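Local coordinates for protein acetyl-CoA acetyltransferase (Elizabethkingia anophelis NUHP1, PDB 6BN2) that probably catalyses the thiolase condensation of two acetyl-CoA molecules to acetoacetyl-CoA and CoA, and the reverse cleavage, at residues A[282-287]-A[394-399]; A[363-368]-A[381-386]. All blocks are in the same frame, centred on the assembly; numbering follows the deposited sequence.

Interaction 1: A[282-287]-A[394-399]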
loop_
_atom_site.group_PDB
_atom_site.type_symbol
_atom_site.label_atom_id
_atom_site.label_comp_id
_atom_site.label_asym_id
_atom_site.label_seq_id
_atom_site.Cartn_x
_atom_site.Cartn_y
_atom_site.Cartn_z
ATOM N N LYS A 282 -13.871 -17.366 11.829
ATOM C CA LYS A 282 -13.993 -16.048 12.444
ATOM C C LYS A 282 -12.595 -15.508 12.693
ATOM O O LYS A 282 -11.705 -16.258 13.094
ATOM C CB LYS A 282 -14.774 -16.155 13.767
ATOM C CG LYS A 282 -14.839 -14.867 14.568
ATOM C CD LYS A 282 -15.732 -15.085 15.795
ATOM C CE LYS A 282 -15.348 -14.171 16.944
ATOM N NZ LYS A 282 -16.281 -14.350 18.104
ATOM N N ILE A 283 -12.378 -14.220 12.433
ATOM C CA ILE A 283 -11.101 -13.606 12.793
ATOM C C ILE A 283 -11.174 -13.240 14.269
ATOM O O ILE A 283 -12.043 -12.470 14.680
ATOM C CB ILE A 283 -10.797 -12.377 11.926
ATOM C CG1 ILE A 283 -10.551 -12.817 10.477
ATOM C CG2 ILE A 283 -9.565 -11.637 12.471
ATOM C CD1 ILE A 283 -10.405 -11.644 9.479
ATOM N N VAL A 284 -10.288 -13.815 15.076
ATOM C CA VAL A 284 -10.346 -13.596 16.520
ATOM C C VAL A 284 -9.539 -12.366 16.923
ATOM O O VAL A 284 -10.026 -11.518 17.681
ATOM C CB VAL A 284 -9.854 -14.847 17.264
ATOM C CG1 VAL A 284 -9.853 -14.600 18.765
ATOM C CG2 VAL A 284 -10.725 -16.059 16.912
ATOM N N SER A 285 -8.309 -12.274 16.414
ATOM C CA SER A 285 -7.399 -11.186 16.745
ATOM C C SER A 285 -6.258 -11.170 15.740
ATOM O O SER A 285 -6.093 -12.090 14.931
ATOM C CB SER A 285 -6.839 -11.336 18.158
ATOM O OG SER A 285 -6.033 -12.510 18.207
ATOM N N TYR A 286 -5.450 -10.116 15.823
ATOM C CA TYR A 286 -4.315 -9.969 14.918
ATOM C C TYR A 286 -3.380 -8.945 15.537
ATOM O O TYR A 286 -3.772 -8.185 16.429
ATOM C CB TYR A 286 -4.744 -9.533 13.492
ATOM C CG TYR A 286 -5.795 -8.462 13.579
ATOM C CD1 TYR A 286 -5.434 -7.138 13.811
ATOM C CD2 TYR A 286 -7.145 -8.778 13.516
ATOM C CE1 TYR A 286 -6.390 -6.159 13.979
ATOM C CE2 TYR A 286 -8.113 -7.801 13.675
ATOM C CZ TYR A 286 -7.725 -6.498 13.907
ATOM O OH TYR A 286 -8.674 -5.512 14.104
ATOM N N ALA A 287 -2.143 -8.922 15.044
ATOM C CA ALA A 287 -1.166 -7.985 15.593
ATOM C C ALA A 287 0.020 -7.863 14.654
ATOM O O ALA A 287 0.342 -8.794 13.907
ATOM C CB ALA A 287 -0.657 -8.430 16.979
ATOM N N ALA A 394 0.684 -11.267 12.572
ATOM C CA ALA A 394 0.115 -12.526 13.046
ATOM C C ALA A 394 -1.395 -12.393 13.149
ATOM O O ALA A 394 -1.919 -11.314 13.447
ATOM C CB ALA A 394 0.684 -12.926 14.420
ATOM N N ILE A 395 -2.102 -13.503 12.934
ATOM C CA ILE A 395 -3.554 -13.490 13.006
ATOM C C ILE A 395 -4.022 -14.805 13.622
ATOM O O ILE A 395 -3.428 -15.863 13.385
ATOM C CB ILE A 395 -4.172 -13.238 11.610
ATOM C CG1 ILE A 395 -5.689 -13.056 11.698
ATOM C CG2 ILE A 395 -3.778 -14.367 10.606
ATOM C CD1 ILE A 395 -6.288 -12.551 10.369
ATOM N N VAL A 396 -5.055 -14.720 14.462
ATOM C CA VAL A 396 -5.672 -15.880 15.107
ATOM C C VAL A 396 -7.074 -16.024 14.539
ATOM O O VAL A 396 -7.831 -15.045 14.497
ATOM C CB VAL A 396 -5.707 -15.699 16.639
ATOM C CG1 VAL A 396 -6.421 -16.885 17.305
ATOM C CG2 VAL A 396 -4.284 -15.541 17.180
ATOM N N ILE A 397 -7.431 -17.237 14.095
ATOM C CA ILE A 397 -8.767 -17.451 13.557
ATOM C C ILE A 397 -9.408 -18.621 14.280
ATOM O O ILE A 397 -8.735 -19.452 14.894
ATOM C CB ILE A 397 -8.780 -17.699 12.033
ATOM C CG1 ILE A 397 -8.072 -19.005 11.683
ATOM C CG2 ILE A 397 -8.195 -16.500 11.276
ATOM C CD1 ILE A 397 -8.161 -19.363 10.185
ATOM N N GLU A 398 -10.737 -18.649 14.233
ATOM C CA GLU A 398 -11.518 -19.726 14.823
ATOM C C GLU A 398 -12.269 -20.419 13.701
ATOM O O GLU A 398 -13.067 -19.791 13.002
ATOM C CB GLU A 398 -12.490 -19.208 15.886
ATOM C CG GLU A 398 -13.338 -20.346 16.498
ATOM C CD GLU A 398 -14.461 -19.843 17.396
ATOM O OE1 GLU A 398 -14.506 -18.626 17.685
ATOM O OE2 GLU A 398 -15.303 -20.669 17.809
ATOM N N ASN A 399 -11.995 -21.701 13.516
ATOM C CA ASN A 399 -12.751 -22.489 12.553
ATOM C C ASN A 399 -14.206 -22.610 12.990
ATOM O O ASN A 399 -14.499 -22.883 14.160
ATOM C CB ASN A 399 -12.113 -23.873 12.415
ATOM C CG ASN A 399 -12.883 -24.777 11.456
ATOM O OD1 ASN A 399 -13.398 -24.315 10.434
ATOM N ND2 ASN A 399 -12.972 -26.075 11.790
#
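A classic beta bulge interrupts the antiparallel pairing of strands 282-287 and 394-399, where Val284 and Ser285 together face the single residue Val396. The carbonyl oxygen of Val396 takes both amides: N of Val284 binds Val396 O at 2.8 Å, while N of Ser285 reaches Val396 O only weakly, at 3.4 Å. In return Val396 N meets Ser285 O at 2.9 Å, almost straight at 176°. Regular pairing resumes beyond the bulge, Lys282 and Glu398 forming a hydrogen-bonded pair at one end and Ala287 and Ala394 at the other.

The extra residue brings the side chain of Val284 onto the partner strand. Its CB lies 4.0 Å from CG1 of Val396, and its CG2, anti to the carbonyl carbon, rests 3.8 Å from CB of Glu398. Ser285 OG lies beside the Val396 side chain, 3.6 Å from its CB, and finds its hydrogen bond at Ala307 O of helix 300-311. On the other face, Ile283 CG2 touches Ile395 CD1 at 4.0 Å and also meets the edge of the Tyr286 ring. That ring stands away from strand 394-399, its hydroxyl bonding Asp114 of the second subunit, while Lys282 NZ, salt-bridged to Glu11, stays 4.6 Å from Glu398 OE1. Helices 98-111 and 300-311 pack on the two faces of the sheet, as in the five-layered alpha-beta-alpha-beta-alpha thiolase fold.

Interaction 2: A[363-368]-A[381-386]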
loop_
_atom_site.group_PDB
_atom_site.type_symbol
_atom_site.label_atom_id
_atom_site.label_comp_id
_atom_site.label_asym_id
_atom_site.label_seq_id
_atom_site.Cartn_x
_atom_site.Cartn_y
_atom_site.Cartn_z
ATOM N N SER A 363 -1.572 -13.535 2.878
ATOM C CA SER A 363 -2.951 -14.003 2.839
ATOM C C SER A 363 -3.055 -15.466 2.426
ATOM O O SER A 363 -3.974 -16.155 2.876
ATOM C CB SER A 363 -3.798 -13.117 1.903
ATOM O OG SER A 363 -3.097 -12.752 0.719
ATOM N N ARG A 364 -2.125 -15.954 1.594
ATOM C CA ARG A 364 -2.160 -17.353 1.171
ATOM C C ARG A 364 -2.115 -18.294 2.376
ATOM O O ARG A 364 -2.864 -19.282 2.433
ATOM C CB ARG A 364 -0.996 -17.604 0.206
ATOM C CG ARG A 364 -1.120 -18.879 -0.643
ATOM C CD ARG A 364 -0.805 -20.147 0.167
ATOM N NE ARG A 364 0.595 -20.190 0.604
ATOM C CZ ARG A 364 1.082 -21.093 1.455
ATOM N NH1 ARG A 364 0.280 -22.000 2.005
ATOM N NH2 ARG A 364 2.368 -21.081 1.775
ATOM N N ILE A 365 -1.256 -18.003 3.363
ATOM C CA ILE A 365 -1.169 -18.916 4.504
ATOM C C ILE A 365 -2.442 -18.890 5.355
ATOM O O ILE A 365 -2.742 -19.882 6.025
ATOM C CB ILE A 365 0.084 -18.645 5.365
ATOM C CG1 ILE A 365 0.072 -17.253 6.002
ATOM C CG2 ILE A 365 1.363 -18.887 4.528
ATOM C CD1 ILE A 365 1.274 -17.040 6.972
ATOM N N ILE A 366 -3.222 -17.803 5.310
ATOM C CA ILE A 366 -4.533 -17.806 5.965
ATOM C C ILE A 366 -5.500 -18.730 5.231
ATOM O O ILE A 366 -6.252 -19.494 5.857
ATOM C CB ILE A 366 -5.097 -16.377 6.041
ATOM C CG1 ILE A 366 -4.105 -15.445 6.736
ATOM C CG2 ILE A 366 -6.414 -16.388 6.801
ATOM C CD1 ILE A 366 -4.575 -13.971 6.708
ATOM N N VAL A 367 -5.517 -18.651 3.898
ATOM C CA VAL A 367 -6.339 -19.554 3.085
ATOM C C VAL A 367 -6.012 -21.002 3.429
ATOM O O VAL A 367 -6.905 -21.821 3.699
ATOM C CB VAL A 367 -6.115 -19.273 1.586
ATOM C CG1 VAL A 367 -6.922 -20.263 0.719
ATOM C CG2 VAL A 367 -6.499 -17.823 1.236
ATOM N N THR A 368 -4.717 -21.326 3.462
ATOM C CA THR A 368 -4.313 -22.692 3.766
ATOM C C THR A 368 -4.686 -23.078 5.194
ATOM O O THR A 368 -5.186 -24.184 5.423
ATOM C CB THR A 368 -2.812 -22.845 3.527
ATOM O OG1 THR A 368 -2.550 -22.605 2.141
ATOM C CG2 THR A 368 -2.326 -24.248 3.902
ATOM N N GLY A 381 -6.692 -21.576 15.025
ATOM C CA GLY A 381 -5.442 -21.596 14.293
ATOM C C GLY A 381 -4.772 -20.238 14.358
ATOM O O GLY A 381 -5.408 -19.214 14.615
ATOM N N ALA A 382 -3.466 -20.237 14.114
ATOM C CA ALA A 382 -2.738 -18.974 14.033
ATOM C C ALA A 382 -1.814 -18.991 12.826
ATOM O O ALA A 382 -1.208 -20.016 12.508
ATOM C CB ALA A 382 -1.917 -18.698 15.304
ATOM N N ALA A 383 -1.708 -17.853 12.153
ATOM C CA ALA A 383 -0.780 -17.693 11.044
ATOM C C ALA A 383 0.107 -16.493 11.326
ATOM O O ALA A 383 -0.339 -15.517 11.914
ATOM C CB ALA A 383 -1.509 -17.473 9.718
ATOM N N ALA A 384 1.362 -16.569 10.884
ATOM C CA ALA A 384 2.277 -15.450 11.088
ATOM C C ALA A 384 3.301 -15.433 9.972
ATOM O O ALA A 384 3.632 -16.471 9.400
ATOM C CB ALA A 384 2.992 -15.540 12.452
ATOM N N ILE A 385 3.794 -14.235 9.652
ATOM C CA ILE A 385 4.705 -14.067 8.524
ATOM C C ILE A 385 5.637 -12.899 8.821
ATOM O O ILE A 385 5.202 -11.855 9.314
ATOM C CB ILE A 385 3.913 -13.891 7.210
ATOM C CG1 ILE A 385 4.848 -13.790 5.991
ATOM C CG2 ILE A 385 2.984 -12.642 7.268
ATOM C CD1 ILE A 385 4.121 -14.155 4.669
ATOM N N CYS A 386 6.930 -13.093 8.538
ATOM C CA CYS A 386 7.927 -12.042 8.744
ATOM C C CYS A 386 8.022 -11.128 7.523
ATOM O O CYS A 386 7.553 -11.459 6.431
ATOM C CB CYS A 386 9.292 -12.662 9.056
ATOM S SG CYS A 386 10.037 -13.621 7.697
#
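Ile365 carries the packing of helix 363-368 on strand 381-386, a case of one branched side chain doing most of the work at a helix-on-sheet contact. Its CG1 lies between the backbone N and the carbonyl carbon (chi1 63°), and with chi2 extended the chain runs out to the strand. The terminal CD1 lands between two residues whose CB atoms point toward the helix, 3.9 Å from CB of Ala383 and 4.1 Å from CB of Ile385. The same methyl lies 3.4 Å from the backbone O of the intervening Ala384, whose own CB turns to the other face. Ala383, with no more than a methyl, lets the isoleucine come down close to the backbone.

At the next residue of the helix the fit is looser: Ile366 gives only CG1, 4.4 Å from Ala383 CB. This looser side is buried as well, since Ile366 continues onto Val103 of helix 98-111 and Leu264 of strand 258-268. Beside the contact, Ile365 CG2 lies over one face of the Arg364 guanidinium, while NH1 of Arg364 bonds Thr368 OG1 at 2.9 Å, nearly in the guanidinium plane. Segment 363-368 runs nearly antiparallel to 381-386 (160°), with Met100 of helix 98-111 touching Ile365, Ala383 and Ile385, and Glu322 of strand 320-323 bordering Ile365.

Interactions 1 and 2 have centres about 10 Å apart and share one mixed sheet, in which strands 281-290, 391-399 and 380-387 lie side by side. Hydrogen bonds probably join them directly, from Ile395 N to Ala383 O and from Ile397 N to Gly381 O, both 2.9 Å. Along the chain interaction 2 is nested within the loop closed by interaction 1: helix 358-375 leads into strand 380-387, which is followed directly by strand 391-399. All four segments belong to the C-terminal thiolase domain. Segment 381-386 includes Cys386, a predicted proton acceptor, near the end of strand 380-387, which places the end of this strand at the presumed active site.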